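Local coordinates for protein Crov588 (Cafeteriavirus, PDB 6NYR) that is of unknown function but folds as a leucine-rich-repeat protein of FNIP-type repeats, whose coils close into a nearly complete ring, at residues Leu76-His87 with Ser98-Phe108. Numbering follows the deposited sequence.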
ATOM      1  N   LEU A  76     -27.414  14.011 -14.371  1.00 70.42           N
ATOM      2  CA  LEU A  76     -26.655  13.654 -13.176  1.00 68.49           C
ATOM      3  C   LEU A  76     -27.298  12.458 -12.483  1.00 66.76           C
ATOM      4  O   LEU A  76     -28.522  12.408 -12.310  1.00 67.53           O
ATOM      5  CB  LEU A  76     -26.579  14.810 -12.190  1.00 67.84           C
ATOM      6  CG  LEU A  76     -25.276  15.597 -12.041  1.00 69.97           C
ATOM      7  CD1 LEU A  76     -25.301  16.248 -10.638  1.00 67.30           C
ATOM      8  CD2 LEU A  76     -24.037  14.776 -12.223  1.00 71.73           C
ATOM      9  N   THR A  77     -26.473  11.496 -12.080  1.00 63.59           N
ATOM     10  CA  THR A  77     -26.915  10.380 -11.258  1.00 64.34           C
ATOM     11  C   THR A  77     -26.257  10.334  -9.890  1.00 66.39           C
ATOM     12  O   THR A  77     -26.780   9.657  -8.998  1.00 69.61           O
ATOM     13  CB  THR A  77     -26.638   9.045 -11.969  1.00 65.39           C
ATOM     14  OG1 THR A  77     -25.239   8.937 -12.253  1.00 63.91           O
ATOM     15  CG2 THR A  77     -27.432   8.952 -13.259  1.00 66.74           C
ATOM     16  N   GLU A  78     -25.141  11.032  -9.696  1.00 62.08           N
ATOM     17  CA  GLU A  78     -24.405  10.984  -8.443  1.00 58.30           C
ATOM     18  C   GLU A  78     -23.804  12.349  -8.164  1.00 58.02           C
ATOM     19  O   GLU A  78     -23.299  13.008  -9.077  1.00 58.23           O
ATOM     20  CB  GLU A  78     -23.283   9.944  -8.493  1.00 57.95           C
ATOM     21  CG  GLU A  78     -23.687   8.623  -9.078  1.00 57.69           C
ATOM     22  CD  GLU A  78     -22.612   7.556  -8.932  1.00 58.12           C
ATOM     23  OE1 GLU A  78     -21.603   7.820  -8.252  1.00 58.73           O
ATOM     24  OE2 GLU A  78     -22.778   6.458  -9.514  1.00 59.76           O
ATOM     25  N   ILE A  79     -23.873  12.779  -6.908  1.00 58.57           N
ATOM     26  CA  ILE A  79     -23.143  13.961  -6.470  1.00 58.61           C
ATOM     27  C   ILE A  79     -22.846  13.820  -4.985  1.00 57.57           C
ATOM     28  O   ILE A  79     -23.712  13.439  -4.191  1.00 56.36           O
ATOM     29  CB  ILE A  79     -23.910  15.271  -6.755  1.00 59.23           C
ATOM     30  CG1 ILE A  79     -22.997  16.464  -6.436  1.00 57.06           C
ATOM     31  CG2 ILE A  79     -25.179  15.347  -5.922  1.00 59.60           C
ATOM     32  CD1 ILE A  79     -23.468  17.773  -6.996  1.00 58.22           C
ATOM     33  N   TYR A  80     -21.608  14.143  -4.615  1.00 58.98           N
ATOM     34  CA  TYR A  80     -21.121  14.006  -3.248  1.00 56.94           C
ATOM     35  C   TYR A  80     -20.530  15.335  -2.809  1.00 56.23           C
ATOM     36  O   TYR A  80     -19.582  15.828  -3.429  1.00 56.22           O
ATOM     37  CB  TYR A  80     -20.080  12.889  -3.162  1.00 57.75           C
ATOM     38  CG  TYR A  80     -20.526  11.605  -3.832  1.00 59.71           C
ATOM     39  CD1 TYR A  80     -21.145  10.601  -3.103  1.00 59.97           C
ATOM     40  CD2 TYR A  80     -20.334  11.400  -5.193  1.00 59.98           C
ATOM     41  CE1 TYR A  80     -21.556   9.429  -3.705  1.00 61.85           C
ATOM     42  CE2 TYR A  80     -20.745  10.229  -5.807  1.00 60.51           C
ATOM     43  CZ  TYR A  80     -21.357   9.246  -5.058  1.00 61.46           C
ATOM     44  OH  TYR A  80     -21.769   8.078  -5.659  1.00 59.89           O
ATOM     45  N   TYR A  81     -21.092  15.916  -1.753  1.00 56.19           N
ATOM     46  CA  TYR A  81     -20.668  17.220  -1.269  1.00 55.88           C
ATOM     47  C   TYR A  81     -19.716  17.079  -0.082  1.00 55.94           C
ATOM     48  O   TYR A  81     -19.604  16.021   0.545  1.00 53.73           O
ATOM     49  CB  TYR A  81     -21.878  18.075  -0.877  1.00 52.54           C
ATOM     50  CG  TYR A  81     -22.714  18.566  -2.038  1.00 54.16           C
ATOM     51  CD1 TYR A  81     -22.266  19.602  -2.847  1.00 56.61           C
ATOM     52  CD2 TYR A  81     -23.955  18.010  -2.313  1.00 53.74           C
ATOM     53  CE1 TYR A  81     -23.026  20.067  -3.902  1.00 59.73           C
ATOM     54  CE2 TYR A  81     -24.723  18.467  -3.372  1.00 56.59           C
ATOM     55  CZ  TYR A  81     -24.253  19.499  -4.160  1.00 60.71           C
ATOM     56  OH  TYR A  81     -25.007  19.963  -5.214  1.00 62.95           O
ATOM     57  N   GLY A  82     -19.049  18.194   0.241  1.00 54.72           N
ATOM     58  CA  GLY A  82     -17.961  18.210   1.181  1.00 55.48           C
ATOM     59  C   GLY A  82     -18.289  18.913   2.482  1.00 54.51           C
ATOM     60  O   GLY A  82     -19.457  19.085   2.857  1.00 53.02           O
ATOM     61  N   ILE A  83     -17.236  19.369   3.163  1.00 57.29           N
ATOM     62  CA  ILE A  83     -17.344  19.740   4.569  1.00 59.15           C
ATOM     63  C   ILE A  83     -18.017  21.088   4.770  1.00 57.77           C
ATOM     64  O   ILE A  83     -18.663  21.310   5.802  1.00 58.32           O
ATOM     65  CB  ILE A  83     -15.941  19.724   5.202  1.00 60.68           C
ATOM     66  CG1 ILE A  83     -16.024  19.863   6.724  1.00 65.51           C
ATOM     67  CG2 ILE A  83     -15.086  20.862   4.637  1.00 60.65           C
ATOM     68  CD1 ILE A  83     -16.498  18.609   7.418  1.00 69.16           C
ATOM     69  N   TYR A  84     -17.880  22.008   3.823  1.00 59.79           N
ATOM     70  CA  TYR A  84     -18.371  23.366   4.001  1.00 62.35           C
ATOM     71  C   TYR A  84     -19.706  23.623   3.311  1.00 60.16           C
ATOM     72  O   TYR A  84     -20.234  24.735   3.410  1.00 61.23           O
ATOM     73  CB  TYR A  84     -17.320  24.360   3.486  1.00 64.55           C
ATOM     74  CG  TYR A  84     -16.158  24.614   4.426  1.00 67.09           C
ATOM     75  CD1 TYR A  84     -16.374  24.952   5.760  1.00 68.26           C
ATOM     76  CD2 TYR A  84     -14.846  24.525   3.979  1.00 67.49           C
ATOM     77  CE1 TYR A  84     -15.316  25.194   6.621  1.00 69.14           C
ATOM     78  CE2 TYR A  84     -13.778  24.764   4.839  1.00 69.24           C
ATOM     79  CZ  TYR A  84     -14.021  25.096   6.153  1.00 69.29           C
ATOM     80  OH  TYR A  84     -12.962  25.334   7.000  1.00 71.14           O
ATOM     81  N   LYS A  85     -20.276  22.625   2.639  1.00 58.06           N
ATOM     82  CA  LYS A  85     -21.488  22.826   1.857  1.00 57.12           C
ATOM     83  C   LYS A  85     -22.732  22.721   2.731  1.00 55.93           C
ATOM     84  O   LYS A  85     -22.893  21.761   3.491  1.00 54.24           O
ATOM     85  CB  LYS A  85     -21.557  21.801   0.726  1.00 57.42           C
ATOM     86  CG  LYS A  85     -22.797  21.899  -0.155  1.00 59.98           C
ATOM     87  CD  LYS A  85     -22.869  23.237  -0.884  1.00 59.95           C
ATOM     88  CE  LYS A  85     -24.004  23.252  -1.905  1.00 61.00           C
ATOM     89  NZ  LYS A  85     -25.225  23.962  -1.422  1.00 60.12           N
ATOM     90  N   ASN A  86     -23.608  23.714   2.616  1.00 54.66           N
ATOM     91  CA  ASN A  86     -24.921  23.720   3.243  1.00 54.00           C
ATOM     92  C   ASN A  86     -25.992  23.480   2.185  1.00 53.79           C
ATOM     93  O   ASN A  86     -25.723  23.494   0.981  1.00 55.36           O
ATOM     94  CB  ASN A  86     -25.165  25.054   3.960  1.00 54.37           C
ATOM     95  CG  ASN A  86     -26.207  24.949   5.058  1.00 54.65           C
ATOM     96  OD1 ASN A  86     -26.981  23.994   5.112  1.00 53.69           O
ATOM     97  ND2 ASN A  86     -26.230  25.939   5.943  1.00 54.71           N
ATOM     98  N   HIS A  87     -27.221  23.255   2.646  1.00 55.38           N
ATOM     99  CA  HIS A  87     -28.357  23.149   1.747  1.00 58.77           C
ATOM    100  C   HIS A  87     -29.571  23.831   2.367  1.00 58.27           C
ATOM    101  O   HIS A  87     -29.775  23.802   3.583  1.00 59.89           O
ATOM    102  CB  HIS A  87     -28.740  21.687   1.431  1.00 61.79           C
ATOM    103  CG  HIS A  87     -27.649  20.899   0.779  1.00 65.40           C
ATOM    104  ND1 HIS A  87     -27.276  21.086  -0.536  1.00 67.28           N
ATOM    105  CD2 HIS A  87     -26.858  19.910   1.257  1.00 65.56           C
ATOM    106  CE1 HIS A  87     -26.293  20.256  -0.834  1.00 66.31           C
ATOM    107  NE2 HIS A  87     -26.022  19.529   0.236  1.00 65.99           N
ATOM    108  N   SER A  98     -33.127  12.432 -11.915  1.00 61.26           N
ATOM    109  CA  SER A  98     -32.239  11.357 -12.337  1.00 63.43           C
ATOM    110  C   SER A  98     -31.322  10.877 -11.219  1.00 64.07           C
ATOM    111  O   SER A  98     -30.704   9.816 -11.361  1.00 63.05           O
ATOM    112  CB  SER A  98     -31.381  11.812 -13.524  1.00 62.17           C
ATOM    113  OG  SER A  98     -30.596  12.944 -13.187  1.00 60.07           O
ATOM    114  N   LEU A  99     -31.229  11.616 -10.115  1.00 64.20           N
ATOM    115  CA  LEU A  99     -30.203  11.339  -9.119  1.00 62.20           C
ATOM    116  C   LEU A  99     -30.438   9.990  -8.456  1.00 61.02           C
ATOM    117  O   LEU A  99     -31.552   9.678  -8.024  1.00 60.52           O
ATOM    118  CB  LEU A  99     -30.163  12.440  -8.064  1.00 61.57           C
ATOM    119  CG  LEU A  99     -28.806  12.571  -7.368  1.00 61.15           C
ATOM    120  CD1 LEU A  99     -27.765  13.136  -8.338  1.00 60.55           C
ATOM    121  CD2 LEU A  99     -28.894  13.427  -6.119  1.00 62.31           C
ATOM    122  N   LEU A 100     -29.373   9.197  -8.367  1.00 61.64           N
ATOM    123  CA  LEU A 100     -29.403   7.902  -7.705  1.00 61.72           C
ATOM    124  C   LEU A 100     -28.576   7.851  -6.431  1.00 62.23           C
ATOM    125  O   LEU A 100     -28.930   7.115  -5.508  1.00 63.97           O
ATOM    126  CB  LEU A 100     -28.882   6.821  -8.658  1.00 62.18           C
ATOM    127  CG  LEU A 100     -29.685   6.610  -9.939  1.00 62.89           C
ATOM    128  CD1 LEU A 100     -28.930   5.707 -10.893  1.00 59.39           C
ATOM    129  CD2 LEU A 100     -31.044   6.021  -9.605  1.00 64.23           C
ATOM    130  N   LYS A 101     -27.491   8.619  -6.359  1.00 58.38           N
ATOM    131  CA  LYS A 101     -26.544   8.552  -5.256  1.00 58.06           C
ATOM    132  C   LYS A 101     -26.232   9.964  -4.794  1.00 58.47           C
ATOM    133  O   LYS A 101     -25.927  10.838  -5.612  1.00 60.41           O
ATOM    134  CB  LYS A 101     -25.276   7.821  -5.689  1.00 58.49           C
ATOM    135  CG  LYS A 101     -25.548   6.443  -6.267  1.00 61.43           C
ATOM    136  CD  LYS A 101     -24.306   5.575  -6.223  1.00 62.42           C
ATOM    137  CE  LYS A 101     -24.584   4.190  -6.782  1.00 65.78           C
ATOM    138  NZ  LYS A 101     -23.378   3.323  -6.686  1.00 69.18           N
ATOM    139  N   LEU A 102     -26.308  10.181  -3.487  1.00 54.03           N
ATOM    140  CA  LEU A 102     -26.190  11.522  -2.938  1.00 54.78           C
ATOM    141  C   LEU A 102     -25.525  11.475  -1.578  1.00 50.86           C
ATOM    142  O   LEU A 102     -25.937  10.700  -0.709  1.00 49.23           O
ATOM    143  CB  LEU A 102     -27.573  12.173  -2.815  1.00 57.62           C
ATOM    144  CG  LEU A 102     -27.703  13.459  -1.999  1.00 58.02           C
ATOM    145  CD1 LEU A 102     -26.999  14.622  -2.663  1.00 56.06           C
ATOM    146  CD2 LEU A 102     -29.190  13.765  -1.769  1.00 61.48           C
ATOM    147  N   LYS A 103     -24.503  12.305  -1.401  1.00 49.05           N
ATOM    148  CA  LYS A 103     -24.003  12.654  -0.080  1.00 51.14           C
ATOM    149  C   LYS A 103     -24.268  14.138   0.150  1.00 51.45           C
ATOM    150  O   LYS A 103     -23.809  14.983  -0.629  1.00 52.29           O
ATOM    151  CB  LYS A 103     -22.514  12.362   0.092  1.00 51.44           C
ATOM    152  CG  LYS A 103     -22.037  12.728   1.497  1.00 51.14           C
ATOM    153  CD  LYS A 103     -20.529  12.650   1.651  1.00 54.87           C
ATOM    154  CE  LYS A 103     -20.089  13.231   2.994  1.00 56.80           C
ATOM    155  NZ  LYS A 103     -20.431  14.680   3.135  1.00 56.18           N
ATOM    156  N   LEU A 104     -25.011  14.448   1.206  1.00 51.85           N
ATOM    157  CA  LEU A 104     -25.308  15.826   1.556  1.00 52.74           C
ATOM    158  C   LEU A 104     -24.075  16.519   2.132  1.00 48.66           C
ATOM    159  O   LEU A 104     -23.153  15.881   2.652  1.00 48.57           O
ATOM    160  CB  LEU A 104     -26.442  15.874   2.576  1.00 55.05           C
ATOM    161  CG  LEU A 104     -27.774  15.295   2.103  1.00 58.40           C
ATOM    162  CD1 LEU A 104     -28.739  15.128   3.263  1.00 58.34           C
ATOM    163  CD2 LEU A 104     -28.369  16.183   1.021  1.00 59.69           C
ATOM    164  N   GLY A 105     -24.058  17.845   2.011  1.00 48.84           N
ATOM    165  CA  GLY A 105     -23.019  18.622   2.658  1.00 51.50           C
ATOM    166  C   GLY A 105     -23.051  18.459   4.166  1.00 49.45           C
ATOM    167  O   GLY A 105     -24.082  18.141   4.760  1.00 47.42           O
ATOM    168  N   ASP A 106     -21.898  18.683   4.793  1.00 49.85           N
ATOM    169  CA  ASP A 106     -21.761  18.430   6.220  1.00 51.93           C
ATOM    170  C   ASP A 106     -22.367  19.523   7.087  1.00 49.58           C
ATOM    171  O   ASP A 106     -22.605  19.283   8.275  1.00 48.68           O
ATOM    172  CB  ASP A 106     -20.283  18.252   6.573  1.00 52.88           C
ATOM    173  CG  ASP A 106     -19.695  16.981   5.986  1.00 53.83           C
ATOM    174  OD1 ASP A 106     -20.430  15.978   5.867  1.00 51.66           O
ATOM    175  OD2 ASP A 106     -18.497  16.988   5.634  1.00 53.74           O
ATOM    176  N   VAL A 107     -22.619  20.711   6.537  1.00 52.77           N
ATOM    177  CA  VAL A 107     -23.278  21.741   7.329  1.00 56.05           C
ATOM    178  C   VAL A 107     -24.775  21.462   7.463  1.00 54.09           C
ATOM    179  O   VAL A 107     -25.376  21.785   8.495  1.00 49.45           O
ATOM    180  CB  VAL A 107     -23.053  23.134   6.721  1.00 55.07           C
ATOM    181  CG1 VAL A 107     -23.822  24.194   7.510  1.00 53.68           C
ATOM    182  CG2 VAL A 107     -21.573  23.474   6.671  1.00 52.85           C
ATOM    183  N   PHE A 108     -25.389  20.865   6.445  1.00 52.31           N
ATOM    184  CA  PHE A 108     -26.835  20.723   6.424  1.00 51.75           C
ATOM    185  C   PHE A 108     -27.336  20.078   7.707  1.00 51.37           C
ATOM    186  O   PHE A 108     -26.839  19.033   8.132  1.00 51.82           O
ATOM    187  CB  PHE A 108     -27.266  19.886   5.225  1.00 49.27           C
ATOM    188  CG  PHE A 108     -28.750  19.725   5.114  1.00 50.59           C
ATOM    189  CD1 PHE A 108     -29.543  20.796   4.740  1.00 50.52           C
ATOM    190  CD2 PHE A 108     -29.357  18.514   5.385  1.00 51.40           C
ATOM    191  CE1 PHE A 108     -30.908  20.662   4.627  1.00 50.69           C
ATOM    192  CE2 PHE A 108     -30.725  18.372   5.277  1.00 50.92           C
ATOM    193  CZ  PHE A 108     -31.503  19.448   4.900  1.00 49.87           C
TER
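The His87 imidazole turns its edge toward the face of Phe108 in an offset edge-to-face pair, planes at 67°, while the edge of Phe108 receives the His87 carbonyl O. In the imidazole plane, His87 NE2 accepts from Gly105 N at 3.1 Å in a nearly straight bond (170°); histidine suits this, its NE2 able to accept. Ile79 CG1 lies over one face of Tyr81 and His87 CE1 over the opposite, both offset toward the rim. At the edge of the Tyr80 ring lies Glu78 OE1, hydrogen-bonded by Tyr80 OH (2.6 Å) from above the carboxylate plane. Gly105 CA makes a CA-H...O contact to Lys85 O (3.3 Å), an approach glycine permits.

Ahead of His87 and Phe108, strands 78-80 and 101-103 pair in parallel, Thr77 O accepting from both Leu100 N and Lys101 N. Ile79 and Leu102, branched aliphatics, lie side by side filling the coil's buried interior (Ile79 CG2 to Leu102 CD1, 3.8 Å). On the other face the aliphatic part of Lys101 runs alongside Glu78. With CG anti to the backbone N (chi1 -179°) and a bend at chi4, flexible Lys103 hydrogen-bonds through NZ to Tyr81 O (3.0 Å) and Leu104 O and salt-bridges Asp106 OD1, which also accepts from Glu128 N.

Thus successive leucine-rich-repeat coils join: strand 56-58 flanks 78-80, strand 123-125 flanks 101-103, and helix 89-93 packs through Leu92 against His87, Leu104 and Phe108.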